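Local structure of teicoplanin pseudoaglycone deacetylases Orf2 (3DFM) at residues A[152-157]-A[182-187]. The protein probably removes an acetyl group from the sugar of a teicoplanin pseudoaglycone, as a zinc-dependent deacetylase of the PIG-L (GlcNAc-PI de-N-acetylase) family. Numbering follows the deposited sequence.
Sequences VVTCAA and VRLWED. With ZN (zinc ion), chain E.
The indole of Trp-185 lies flat across the neighbouring strand, with the backbone of Thr-154 and Cys-155 under one face. Cys-155 CA sits 3.7 Å from the centroid of the five-membered ring, only 20° off its normal, a CH-pi contact. With chi1 at 64°, CG stands between the backbone N and the carbonyl carbon, which folds the ring over Thr-154 instead of out from its own strand. At the six-membered end Val-153 CG1 approaches CE3 obliquely at 3.4 Å, while Cys-155 CB comes near NE1. On the other face of the sheet Thr-154 and Leu-184 run side by side, their CG2 and CD2 pressed to 3.5 Å; Thr-154 OG1 donates a hydrogen bond to Ile-13 O of strand 9-14. Parallel pairing underlies this packing: Trp-185 N donates to Thr-154 O at 2.8 Å, and Ala-156 N to Trp-185 O at 3.1 Å. Past the strand ends, Asp-187 turns its carboxylate back toward the turn at 156-157, OD2 lying 2.9 Å from Ala-157 N, and OD1 accepts a hydrogen bond from ND1 of the zinc ligand His-164. Glu-186 leads away from the contact and binds a separate zinc ion through OE2 at 2.0 Å, together with His-250. This beta-alpha-beta unit, closed through helix 162-177, thus delivers a second-shell carboxylate that probably orients His-164 and strengthens it as a zinc ligand.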
loop_
_atom_site.group_PDB
_atom_site.type_symbol
_atom_site.label_atom_id
_atom_site.label_comp_id
_atom_site.label_asym_id
_atom_site.label_seq_id
_atom_site.Cartn_x
_atom_site.Cartn_y
_atom_site.Cartn_z
ATOM N N VAL A 152 -0.814 -8.867 -11.353
ATOM C CA VAL A 152 -0.296 -8.169 -10.182
ATOM C C VAL A 152 -1.131 -6.894 -10.049
ATOM O O VAL A 152 -1.405 -6.227 -11.047
ATOM C CB VAL A 152 1.206 -7.789 -10.356
ATOM C CG1 VAL A 152 1.645 -6.693 -9.348
ATOM C CG2 VAL A 152 2.094 -9.006 -10.226
ATOM N N VAL A 153 -1.521 -6.552 -8.823
ATOM C CA VAL A 153 -2.117 -5.241 -8.563
ATOM C C VAL A 153 -1.297 -4.555 -7.468
ATOM O O VAL A 153 -0.872 -5.197 -6.512
ATOM C CB VAL A 153 -3.610 -5.327 -8.150
ATOM C CG1 VAL A 153 -4.211 -3.911 -7.997
ATOM C CG2 VAL A 153 -4.417 -6.106 -9.184
ATOM N N THR A 154 -1.041 -3.264 -7.638
ATOM C CA THR A 154 -0.300 -2.505 -6.634
ATOM C C THR A 154 -0.820 -1.052 -6.623
ATOM O O THR A 154 -1.831 -0.769 -7.260
ATOM C CB THR A 154 1.248 -2.620 -6.838
ATOM O OG1 THR A 154 1.925 -2.171 -5.659
ATOM C CG2 THR A 154 1.707 -1.822 -8.026
ATOM N N CYS A 155 -0.165 -0.163 -5.882
ATOM C CA CYS A 155 -0.689 1.200 -5.654
ATOM C C CYS A 155 -0.310 2.178 -6.761
ATOM O O CYS A 155 0.787 2.111 -7.289
ATOM C CB CYS A 155 -0.163 1.740 -4.314
ATOM S SG CYS A 155 1.630 1.842 -4.199
ATOM N N ALA A 156 -1.198 3.113 -7.080
ATOM C CA ALA A 156 -0.882 4.173 -8.029
ATOM C C ALA A 156 0.061 5.222 -7.423
ATOM O O ALA A 156 0.719 5.975 -8.150
ATOM C CB ALA A 156 -2.176 4.822 -8.542
ATOM N N ALA A 157 0.156 5.233 -6.093
ATOM C CA ALA A 157 0.910 6.242 -5.320
ATOM C C ALA A 157 0.290 7.639 -5.459
ATOM O O ALA A 157 0.980 8.662 -5.419
ATOM C CB ALA A 157 2.413 6.247 -5.677
ATOM N N VAL A 182 -0.145 -5.879 -15.112
ATOM C CA VAL A 182 -0.184 -5.137 -13.859
ATOM C C VAL A 182 -1.281 -4.061 -13.891
ATOM O O VAL A 182 -1.532 -3.446 -14.928
ATOM C CB VAL A 182 1.225 -4.563 -13.501
ATOM C CG1 VAL A 182 1.703 -3.561 -14.546
ATOM C CG2 VAL A 182 1.245 -3.943 -12.097
ATOM N N ARG A 183 -1.960 -3.880 -12.756
ATOM C CA ARG A 183 -2.963 -2.843 -12.606
ATOM C C ARG A 183 -2.597 -2.032 -11.363
ATOM O O ARG A 183 -1.972 -2.561 -10.439
ATOM C CB ARG A 183 -4.366 -3.451 -12.437
ATOM C CG ARG A 183 -4.925 -4.144 -13.675
ATOM C CD ARG A 183 -6.409 -4.506 -13.511
ATOM N NE ARG A 183 -7.261 -3.310 -13.547
ATOM C CZ ARG A 183 -7.761 -2.787 -14.663
ATOM N NH1 ARG A 183 -7.491 -3.352 -15.835
ATOM N NH2 ARG A 183 -8.515 -1.695 -14.617
ATOM N N LEU A 184 -2.992 -0.762 -11.335
ATOM C CA LEU A 184 -2.796 0.057 -10.132
ATOM C C LEU A 184 -4.147 0.418 -9.517
ATOM O O LEU A 184 -5.059 0.799 -10.233
ATOM C CB LEU A 184 -1.980 1.325 -10.426
ATOM C CG LEU A 184 -0.655 1.141 -11.182
ATOM C CD1 LEU A 184 -0.012 2.484 -11.472
ATOM C CD2 LEU A 184 0.321 0.229 -10.447
ATOM N N TRP A 185 -4.256 0.289 -8.195
ATOM C CA TRP A 185 -5.437 0.724 -7.463
ATOM C C TRP A 185 -5.327 2.197 -7.079
ATOM O O TRP A 185 -4.234 2.742 -6.981
ATOM C CB TRP A 185 -5.675 -0.137 -6.216
ATOM C CG TRP A 185 -4.620 -0.095 -5.111
ATOM C CD1 TRP A 185 -4.223 1.000 -4.364
ATOM C CD2 TRP A 185 -3.901 -1.217 -4.589
ATOM N NE1 TRP A 185 -3.272 0.620 -3.444
ATOM C CE2 TRP A 185 -3.065 -0.738 -3.555
ATOM C CE3 TRP A 185 -3.878 -2.590 -4.902
ATOM C CZ2 TRP A 185 -2.206 -1.584 -2.832
ATOM C CZ3 TRP A 185 -3.013 -3.431 -4.182
ATOM C CH2 TRP A 185 -2.189 -2.920 -3.164
ATOM N N GLU A 186 -6.474 2.830 -6.873
ATOM C CA GLU A 186 -6.517 4.195 -6.397
ATOM C C GLU A 186 -6.256 4.178 -4.899
ATOM O O GLU A 186 -7.031 3.575 -4.147
ATOM C CB GLU A 186 -7.892 4.784 -6.693
ATOM C CG GLU A 186 -8.069 6.201 -6.194
ATOM C CD GLU A 186 -9.479 6.724 -6.423
ATOM O OE1 GLU A 186 -10.459 5.959 -6.246
ATOM O OE2 GLU A 186 -9.599 7.911 -6.772
ATOM N N ASP A 187 -5.176 4.833 -4.474
ATOM C CA ASP A 187 -4.768 4.843 -3.055
ATOM C C ASP A 187 -5.832 5.472 -2.159
ATOM O O ASP A 187 -6.221 6.625 -2.373
ATOM C CB ASP A 187 -3.453 5.607 -2.860
ATOM C CG ASP A 187 -2.341 5.134 -3.794
ATOM O OD1 ASP A 187 -1.300 4.658 -3.296
ATOM O OD2 ASP A 187 -2.520 5.232 -5.021
HETATM ZN ZN ZN E . -11.514 8.469 -7.178
HETATM O O HOH W 1 -11.631 7.969 -9.651
#